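PDB 3OC9: UDP-N-acetylglucosamine pyrophosphorylase from Entamoeba histolytica, which probably catalyses the transfer of a uridylyl group from UTP to N-acetylglucosamine 1-phosphate, giving UDP-N-acetylglucosamine and diphosphate. Local coordinates for residues L190-D195 with F330-A335; I213-F218 with I324-R329. All coordinates share one frame; numbering follows the deposited sequence. Where two conformers were deposited one is given.

Contact 1: L190-D195 with F330-A335; sequences LCKDVD and FIEFSA
Glu332, in the segment 330-335, reaches into the loop 190-195, and its side chain can be followed outward as an example of one carboxylate tying a loop together. CB points across the direction to the loop, and it is the extended chain beyond it that closes the distance. Glu332 CG, lying opposite the backbone N (chi1 -155°), comes to rest 3.6 Å from Leu190 O. The chain then carries Glu332 CD across the Lys192 side chain at about a right angle, 3.9 Å from Lys192 CG. At the tip, OE1 takes the N-H of Lys192, with 2.8 Å between Lys192 N and Glu332 OE1. The bond is almost straight at hydrogen (170°), yet the donor approaches from above the carboxylate plane, 41° out of it. Water 2 donates to the same oxygen and to Asp193 O, so OE1 holds the loop once directly and once through water. OE2 forms a salt bridge with Lys212, which also pairs with Asp195; that shared lysine probably eases the proximity of the two acids.

Apolar contacts flank this carboxylate. Leu190 CD1 packs against Ser334 CB at 3.8 Å, and Lys192 lays CE on Ile331 CG2 before its ammonium pairs with Glu386. Water 1 donates to both Leu190 O and Ile331 O, bridging the two backbones.

The loop joins strand 180-184 to helix 196-204, whose N-cap is Asp195. Helix 347-364 lies against both segments, with Trp354 touching Leu190 and Leu357 touching Ile331, while strand 36-41 and helix 68-87 border Asp193.

Contact 2: I213-F218 with I324-R329; sequences IVKKGF and IFEIQR
Parallel pairing of strands 209-215 and 322-326 within the mixed central sheet sets this contact, and it shows how two strands can part yet stay joined. Ile213 bridges Glu326 as a parallel pair, with hydrogen bonds from Ile213 N to Phe325 O and from Ile327 N to Ile213 O, each 3.0 Å. At the bridge, Ile213 CG1 also meets Ile324 CG2 at 3.8 Å, the two side chains crossing at about a right angle. The short strand segments already diverge by 55°, and side chains take over beyond the bridge.

There Val214 uses its two branches differently. CG1 packs on Ile327 CG1, with 3.9 Å between Val214 CG1 and Ile327 CG1. A chi1 of -67° sets CG1 opposite the carbonyl carbon and leaves CG2 between the backbone N and that carbon, from where it lies over one face of the Arg329 guanidinium, toward its rim. Lys215 O lies in the guanidinium plane and takes a hydrogen bond from Arg329 NH2 (3.0 Å), while NH2 itself sits 45° out of the plane of that carbonyl. Water 4 links Arg329 NE to the same oxygen, and Glu221 forms a salt bridge with NH1, so the guanidinium's rotation is well fixed.

The aliphatic chain of Lys215 passes slantwise over the Glu326 side chain, with Lys215 CG 3.6 Å from Glu326 OE2. Water 3 donates to that oxygen and to Ile327 O and accepts the N-H of Lys215.

Such twisted parallel pairing inside a mixed sheet fits the GT-A-like nucleotidyltransferase fold of the UDPGP family.

Strand 322-326 leads directly into helix 329-332, so the two contacts hold successive parts of one chain run, and contact 2 is nested in the loop closed by contact 1. Their centres lie about 12 Å apart, and they touch where Glu332 OE2 packs on Ile327 CG2 at 3.7 Å. Contact 2 is the more buried: backbone sheet bonds and isoleucine and valine packing form its inner part, with Arg329 and Lys215 at its more exposed margin. Contact 1, partly buried but nearer the centre of the chain, has no strand pairing and relies on a carboxylate and waters to hold a loop. Lys212, just before 213-218, connects both neighbourhoods, touching Ile327 and pairing with the acids of contact 1.

Contact 1: L190-D195 with F330-A335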
ATOM      1  N   LEU A 190       4.529   6.510   4.332  1.00 21.50           N
ATOM      2  CA  LEU A 190       3.536   7.518   4.778  1.00 20.76           C
ATOM      3  C   LEU A 190       2.061   7.109   4.658  1.00 20.07           C
ATOM      4  O   LEU A 190       1.176   7.912   5.008  1.00 19.73           O
ATOM      5  CB  LEU A 190       3.784   8.869   4.077  1.00 20.67           C
ATOM      6  CG  LEU A 190       5.179   9.490   4.304  1.00 22.00           C
ATOM      7  CD1 LEU A 190       5.349  10.801   3.559  1.00 25.88           C
ATOM      8  CD2 LEU A 190       5.463   9.714   5.789  1.00 22.38           C
ATOM      9  N   CYS A 191       1.782   5.888   4.173  1.00 18.65           N
ATOM     10  CA  CYS A 191       0.383   5.440   3.994  1.00 19.61           C
ATOM     11  C   CYS A 191      -0.503   5.600   5.257  1.00 19.34           C
ATOM     12  O   CYS A 191      -0.084   5.231   6.377  1.00 19.45           O
ATOM     13  CB  CYS A 191       0.339   4.002   3.458  1.00 19.41           C
ATOM     14  SG  CYS A 191      -1.326   3.396   3.014  1.00 20.82           S
ATOM     15  N   LYS A 192      -1.713   6.148   5.084  1.00 18.87           N
ATOM     16  CA  LYS A 192      -2.638   6.332   6.225  1.00 18.37           C
ATOM     17  C   LYS A 192      -3.410   5.035   6.642  1.00 18.66           C
ATOM     18  O   LYS A 192      -4.201   5.055   7.582  1.00 19.66           O
ATOM     19  CB  LYS A 192      -3.621   7.512   5.977  1.00 18.97           C
ATOM     20  CG  LYS A 192      -2.993   8.945   6.031  1.00 18.22           C
ATOM     21  CD  LYS A 192      -4.105  10.007   5.738  1.00 19.49           C
ATOM     22  CE  LYS A 192      -3.598  11.466   5.866  1.00 21.90           C
ATOM     23  NZ  LYS A 192      -4.742  12.458   5.613  1.00 19.85           N
ATOM     24  N   ASP A 193      -3.190   3.914   5.949  1.00 17.89           N
ATOM     25  CA  ASP A 193      -3.845   2.637   6.329  1.00 17.99           C
ATOM     26  C   ASP A 193      -5.374   2.768   6.234  1.00 18.23           C
ATOM     27  O   ASP A 193      -5.852   3.207   5.176  1.00 17.96           O
ATOM     28  CB  ASP A 193      -3.300   2.102   7.687  1.00 18.32           C
ATOM     29  CG  ASP A 193      -1.788   1.769   7.621  1.00 21.32           C
ATOM     30  OD1 ASP A 193      -1.338   1.224   6.592  1.00 23.98           O
ATOM     31  OD2 ASP A 193      -1.033   2.038   8.585  1.00 24.24           O
ATOM     32  N   VAL A 194      -6.139   2.431   7.283  1.00 18.29           N
ATOM     33  CA  VAL A 194      -7.626   2.541   7.226  1.00 19.08           C
ATOM     34  C   VAL A 194      -8.066   4.015   7.477  1.00 18.96           C
ATOM     35  O   VAL A 194      -8.526   4.380   8.571  1.00 19.08           O
ATOM     36  CB  VAL A 194      -8.344   1.483   8.164  1.00 19.16           C
ATOM     37  CG1 VAL A 194      -9.892   1.525   8.016  1.00 19.69           C
ATOM     38  CG2 VAL A 194      -7.842   0.062   7.880  1.00 21.09           C
ATOM     39  N   ASP A 195      -7.908   4.851   6.441  1.00 18.40           N
ATOM     40  CA  ASP A 195      -8.064   6.326   6.527  1.00 19.01           C
ATOM     41  C   ASP A 195      -9.549   6.687   6.749  1.00 19.92           C
ATOM     42  O   ASP A 195     -10.361   6.450   5.853  1.00 19.74           O
ATOM     43  CB  ASP A 195      -7.530   6.952   5.204  1.00 19.53           C
ATOM     44  CG  ASP A 195      -7.670   8.486   5.138  1.00 21.20           C
ATOM     45  OD1 ASP A 195      -8.024   9.102   6.160  1.00 19.63           O
ATOM     46  OD2 ASP A 195      -7.443   9.082   4.040  1.00 20.11           O
ATOM     47  N   PHE A 330       3.041  15.278  -0.624  1.00 23.04           N
ATOM     48  CA  PHE A 330       3.708  15.727   0.617  1.00 23.78           C
ATOM     49  C   PHE A 330       3.098  15.056   1.877  1.00 23.08           C
ATOM     50  O   PHE A 330       3.767  14.872   2.907  1.00 22.33           O
ATOM     51  CB  PHE A 330       3.670  17.274   0.676  1.00 24.83           C
ATOM     52  CG  PHE A 330       4.222  17.870   1.940  1.00 28.80           C
ATOM     53  CD1 PHE A 330       5.567  18.264   2.012  1.00 30.52           C
ATOM     54  CD2 PHE A 330       3.399  18.085   3.047  1.00 30.49           C
ATOM     55  CE1 PHE A 330       6.091  18.823   3.179  1.00 32.08           C
ATOM     56  CE2 PHE A 330       3.922  18.647   4.224  1.00 31.79           C
ATOM     57  CZ  PHE A 330       5.267  19.019   4.288  1.00 31.94           C
ATOM     58  N   ILE A 331       1.820  14.688   1.773  1.00 21.63           N
ATOM     59  CA  ILE A 331       1.069  14.087   2.878  1.00 21.17           C
ATOM     60  C   ILE A 331       1.134  12.530   2.882  1.00 21.08           C
ATOM     61  O   ILE A 331       1.307  11.912   3.949  1.00 21.25           O
ATOM     62  CB  ILE A 331      -0.442  14.540   2.834  1.00 21.55           C
ATOM     63  CG1 ILE A 331      -0.587  16.082   2.851  1.00 23.40           C
ATOM     64  CG2 ILE A 331      -1.314  13.812   3.900  1.00 21.32           C
ATOM     65  CD1 ILE A 331      -0.339  16.766   4.218  1.00 28.39           C
ATOM     66  N   GLU A 332       0.981  11.894   1.716  1.00 20.32           N
ATOM     67  CA  GLU A 332       0.785  10.407   1.694  1.00 20.46           C
ATOM     68  C   GLU A 332       1.552   9.633   0.593  1.00 21.11           C
ATOM     69  O   GLU A 332       1.114   8.540   0.194  1.00 21.97           O
ATOM     70  CB  GLU A 332      -0.735  10.032   1.718  1.00 20.23           C
ATOM     71  CG  GLU A 332      -1.057   8.614   2.302  1.00 19.52           C
ATOM     72  CD  GLU A 332      -2.541   8.169   2.243  1.00 20.78           C
ATOM     73  OE1 GLU A 332      -2.811   6.992   2.606  1.00 20.06           O
ATOM     74  OE2 GLU A 332      -3.434   8.951   1.824  1.00 19.92           O
ATOM     75  N   PHE A 333       2.708  10.142   0.129  1.00 22.18           N
ATOM     76  CA  PHE A 333       3.561   9.332  -0.807  1.00 23.41           C
ATOM     77  C   PHE A 333       5.093   9.507  -0.659  1.00 23.71           C
ATOM     78  O   PHE A 333       5.652  10.481  -1.155  1.00 24.03           O
ATOM     79  CB  PHE A 333       3.148   9.533  -2.285  1.00 24.21           C
ATOM     80  CG  PHE A 333       3.849   8.578  -3.247  1.00 29.60           C
ATOM     81  CD1 PHE A 333       3.384   7.284  -3.423  1.00 33.97           C
ATOM     82  CD2 PHE A 333       5.000   8.984  -3.944  1.00 36.50           C
ATOM     83  CE1 PHE A 333       4.046   6.388  -4.293  1.00 36.77           C
ATOM     84  CE2 PHE A 333       5.679   8.099  -4.809  1.00 37.76           C
ATOM     85  CZ  PHE A 333       5.195   6.806  -4.982  1.00 37.68           C
ATOM     86  N   SER A 334       5.766   8.547  -0.012  1.00 23.74           N
ATOM     87  CA  SER A 334       7.257   8.475  -0.028  1.00 23.74           C
ATOM     88  C   SER A 334       7.687   7.004   0.063  1.00 23.74           C
ATOM     89  O   SER A 334       7.524   6.384   1.116  1.00 23.40           O
ATOM     90  CB  SER A 334       7.876   9.306   1.115  1.00 25.08           C
ATOM     91  OG  SER A 334       9.304   9.411   0.990  1.00 24.08           O
ATOM     92  N   ALA A 335       8.203   6.442  -1.042  1.00 23.45           N
ATOM     93  CA  ALA A 335       8.445   4.980  -1.137  1.00 24.18           C
ATOM     94  C   ALA A 335       9.879   4.571  -0.796  1.00 25.08           C
ATOM     95  O   ALA A 335      10.808   5.321  -1.082  1.00 26.25           O
ATOM     96  CB  ALA A 335       8.090   4.463  -2.507  1.00 24.80           C
TER
HETATM   97  O   HOH W   1       0.731  10.482   6.324  1.00 18.69           O
HETATM   98  O   HOH W   2      -5.118   5.320   3.195  1.00 14.99           O

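Contact 2: I213-F218 with I324-R329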
ATOM      1  N   ILE A 213      -5.299   8.687  -6.124  1.00 16.44           N
ATOM      2  CA  ILE A 213      -4.411   9.097  -7.235  1.00 16.16           C
ATOM      3  C   ILE A 213      -3.544  10.302  -6.856  1.00 17.33           C
ATOM      4  O   ILE A 213      -3.899  11.074  -5.936  1.00 17.36           O
ATOM      5  CB  ILE A 213      -5.188   9.367  -8.606  1.00 15.24           C
ATOM      6  CG1 ILE A 213      -6.131  10.597  -8.542  1.00 15.82           C
ATOM      7  CG2 ILE A 213      -5.977   8.100  -9.050  1.00 15.29           C
ATOM      8  CD1 ILE A 213      -5.437  12.013  -8.835  1.00 16.38           C
ATOM      9  N   VAL A 214      -2.421  10.444  -7.559  1.00 18.26           N
ATOM     10  CA  VAL A 214      -1.640  11.699  -7.555  1.00 19.37           C
ATOM     11  C   VAL A 214      -1.731  12.353  -8.950  1.00 19.37           C
ATOM     12  O   VAL A 214      -1.694  11.659  -9.974  1.00 20.38           O
ATOM     13  CB  VAL A 214      -0.133  11.477  -7.135  1.00 19.22           C
ATOM     14  CG1 VAL A 214      -0.028  11.047  -5.658  1.00 21.31           C
ATOM     15  CG2 VAL A 214       0.617  10.433  -8.081  1.00 19.37           C
ATOM     16  N   LYS A 215      -1.853  13.681  -9.000  1.00 20.77           N
ATOM     17  CA  LYS A 215      -1.797  14.398 -10.298  1.00 22.32           C
ATOM     18  C   LYS A 215      -0.429  14.271 -11.002  1.00 22.94           C
ATOM     19  O   LYS A 215       0.612  14.651 -10.424  1.00 23.19           O
ATOM     20  CB  LYS A 215      -2.101  15.882 -10.085  1.00 23.74           C
ATOM     21  CG  LYS A 215      -3.553  16.233  -9.925  1.00 26.79           C
ATOM     22  CD  LYS A 215      -3.666  17.777 -10.029  1.00 32.50           C
ATOM     23  CE  LYS A 215      -5.082  18.253 -10.113  1.00 35.15           C
ATOM     24  NZ  LYS A 215      -5.151  19.751  -9.937  1.00 35.97           N
ATOM     25  N   LYS A 216      -0.421  13.731 -12.231  1.00 22.22           N
ATOM     26  CA  LYS A 216       0.836  13.458 -12.993  1.00 23.01           C
ATOM     27  C   LYS A 216       1.712  14.723 -13.109  1.00 24.19           C
ATOM     28  O   LYS A 216       1.211  15.781 -13.469  1.00 24.68           O
ATOM     29  CB  LYS A 216       0.510  12.891 -14.388  1.00 22.26           C
ATOM     30  CG  LYS A 216       1.730  12.586 -15.299  1.00 22.75           C
ATOM     31  CD  LYS A 216       1.347  11.703 -16.517  1.00 21.69           C
ATOM     32  CE  LYS A 216       2.473  11.661 -17.551  1.00 23.50           C
ATOM     33  NZ  LYS A 216       2.180  10.571 -18.567  1.00 23.45           N
ATOM     34  N   GLY A 217       2.997  14.592 -12.792  1.00 25.59           N
ATOM     35  CA  GLY A 217       3.925  15.751 -12.707  1.00 27.38           C
ATOM     36  C   GLY A 217       4.693  16.153 -13.965  1.00 27.95           C
ATOM     37  O   GLY A 217       4.999  17.348 -14.151  1.00 28.72           O
ATOM     38  N   PHE A 218       5.024  15.174 -14.813  1.00 28.16           N
ATOM     39  CA  PHE A 218       5.788  15.383 -16.063  1.00 28.87           C
ATOM     40  C   PHE A 218       5.616  14.175 -17.004  1.00 29.59           C
ATOM     41  O   PHE A 218       5.227  13.097 -16.541  1.00 28.62           O
ATOM     42  CB  PHE A 218       7.289  15.737 -15.804  1.00 30.09           C
ATOM     43  CG  PHE A 218       8.093  14.652 -15.109  1.00 29.37           C
ATOM     44  CD1 PHE A 218       7.979  14.441 -13.736  1.00 29.09           C
ATOM     45  CD2 PHE A 218       8.990  13.858 -15.838  1.00 30.70           C
ATOM     46  CE1 PHE A 218       8.726  13.438 -13.088  1.00 27.56           C
ATOM     47  CE2 PHE A 218       9.745  12.866 -15.212  1.00 30.09           C
ATOM     48  CZ  PHE A 218       9.613  12.642 -13.834  1.00 29.85           C
ATOM     49  N   ILE A 324     -12.934   8.528  -7.499  1.00 17.56           N
ATOM     50  CA  ILE A 324     -11.504   8.879  -7.649  0.70 17.60           C
ATOM     51  C   ILE A 324     -11.133   9.976  -6.622  1.00 17.74           C
ATOM     52  O   ILE A 324     -11.703  11.079  -6.641  1.00 17.41           O
ATOM     53  CB  ILE A 324     -11.185   9.367  -9.117  0.70 17.44           C
ATOM     54  CG1 ILE A 324     -11.745   8.396 -10.174  0.70 18.48           C
ATOM     55  CG2 ILE A 324      -9.663   9.607  -9.337  0.70 18.15           C
ATOM     56  CD1 ILE A 324     -11.287   6.926 -10.014  0.70 16.04           C
ATOM     57  N   PHE A 325     -10.184   9.662  -5.733  1.00 16.87           N
ATOM     58  CA  PHE A 325      -9.817  10.488  -4.529  1.00 17.99           C
ATOM     59  C   PHE A 325      -8.386  11.045  -4.679  1.00 18.10           C
ATOM     60  O   PHE A 325      -7.398  10.279  -4.610  1.00 17.10           O
ATOM     61  CB  PHE A 325      -9.950   9.542  -3.292  1.00 18.02           C
ATOM     62  CG  PHE A 325      -9.831  10.202  -1.899  1.00 19.59           C
ATOM     63  CD1 PHE A 325      -8.637  10.767  -1.456  1.00 19.05           C
ATOM     64  CD2 PHE A 325     -10.910  10.136  -1.002  1.00 21.73           C
ATOM     65  CE1 PHE A 325      -8.517  11.303  -0.145  1.00 21.20           C
ATOM     66  CE2 PHE A 325     -10.812  10.666   0.305  1.00 23.09           C
ATOM     67  CZ  PHE A 325      -9.604  11.255   0.727  1.00 20.02           C
ATOM     68  N   GLU A 326      -8.236  12.365  -4.862  1.00 18.14           N
ATOM     69  CA  GLU A 326      -6.870  12.958  -4.981  1.00 19.01           C
ATOM     70  C   GLU A 326      -6.123  13.080  -3.634  1.00 18.91           C
ATOM     71  O   GLU A 326      -6.687  13.621  -2.663  1.00 19.58           O
ATOM     72  CB  GLU A 326      -6.933  14.372  -5.644  1.00 19.87           C
ATOM     73  CG  GLU A 326      -5.509  15.001  -5.874  1.00 21.89           C
ATOM     74  CD  GLU A 326      -5.507  16.481  -6.324  1.00 26.62           C
ATOM     75  OE1 GLU A 326      -6.590  17.109  -6.445  1.00 28.63           O
ATOM     76  OE2 GLU A 326      -4.395  17.017  -6.558  1.00 26.45           O
ATOM     77  N   ILE A 327      -4.864  12.610  -3.577  1.00 18.24           N
ATOM     78  CA  ILE A 327      -3.972  12.859  -2.413  1.00 19.51           C
ATOM     79  C   ILE A 327      -2.789  13.780  -2.772  1.00 19.35           C
ATOM     80  O   ILE A 327      -2.403  13.868  -3.938  1.00 20.21           O
ATOM     81  CB  ILE A 327      -3.433  11.531  -1.776  1.00 19.38           C
ATOM     82  CG1 ILE A 327      -2.615  10.729  -2.813  1.00 20.60           C
ATOM     83  CG2 ILE A 327      -4.637  10.709  -1.246  1.00 18.57           C
ATOM     84  CD1 ILE A 327      -1.585   9.731  -2.206  1.00 24.49           C
ATOM     85  N   GLN A 328      -2.224  14.460  -1.771  1.00 20.29           N
ATOM     86  CA  GLN A 328      -1.003  15.258  -1.966  1.00 21.43           C
ATOM     87  C   GLN A 328       0.232  14.390  -1.715  1.00 21.73           C
ATOM     88  O   GLN A 328       0.259  13.631  -0.747  1.00 20.22           O
ATOM     89  CB  GLN A 328      -0.987  16.441  -0.997  1.00 22.72           C
ATOM     90  CG  GLN A 328      -2.107  17.450  -1.236  1.00 26.50           C
ATOM     91  CD  GLN A 328      -2.122  17.970  -2.670  1.00 31.38           C
ATOM     92  OE1 GLN A 328      -1.167  18.612  -3.115  1.00 32.06           O
ATOM     93  NE2 GLN A 328      -3.204  17.684  -3.401  1.00 32.18           N
ATOM     94  N   ARG A 329       1.257  14.502  -2.571  1.00 21.91           N
ATOM     95  CA  ARG A 329       2.473  13.683  -2.390  1.00 23.03           C
ATOM     96  C   ARG A 329       3.104  14.007  -1.030  1.00 22.78           C
ATOM     97  O   ARG A 329       3.630  13.120  -0.354  1.00 22.86           O
ATOM     98  CB  ARG A 329       3.504  13.906  -3.529  1.00 22.83           C
ATOM     99  CG  ARG A 329       2.978  13.553  -4.951  1.00 25.31           C
ATOM    100  CD  ARG A 329       3.984  13.892  -6.086  1.00 27.69           C
ATOM    101  NE  ARG A 329       3.341  13.855  -7.411  1.00 28.43           N
ATOM    102  CZ  ARG A 329       3.594  12.962  -8.357  1.00 29.64           C
ATOM    103  NH1 ARG A 329       4.503  12.010  -8.174  1.00 31.00           N
ATOM    104  NH2 ARG A 329       2.938  13.033  -9.513  1.00 29.36           N
TER
HETATM  105  O   HOH W   3      -2.054  15.342  -6.399  1.00 16.44           O
HETATM  106  O   HOH W   4       1.305  15.646  -7.776  1.00 29.84           O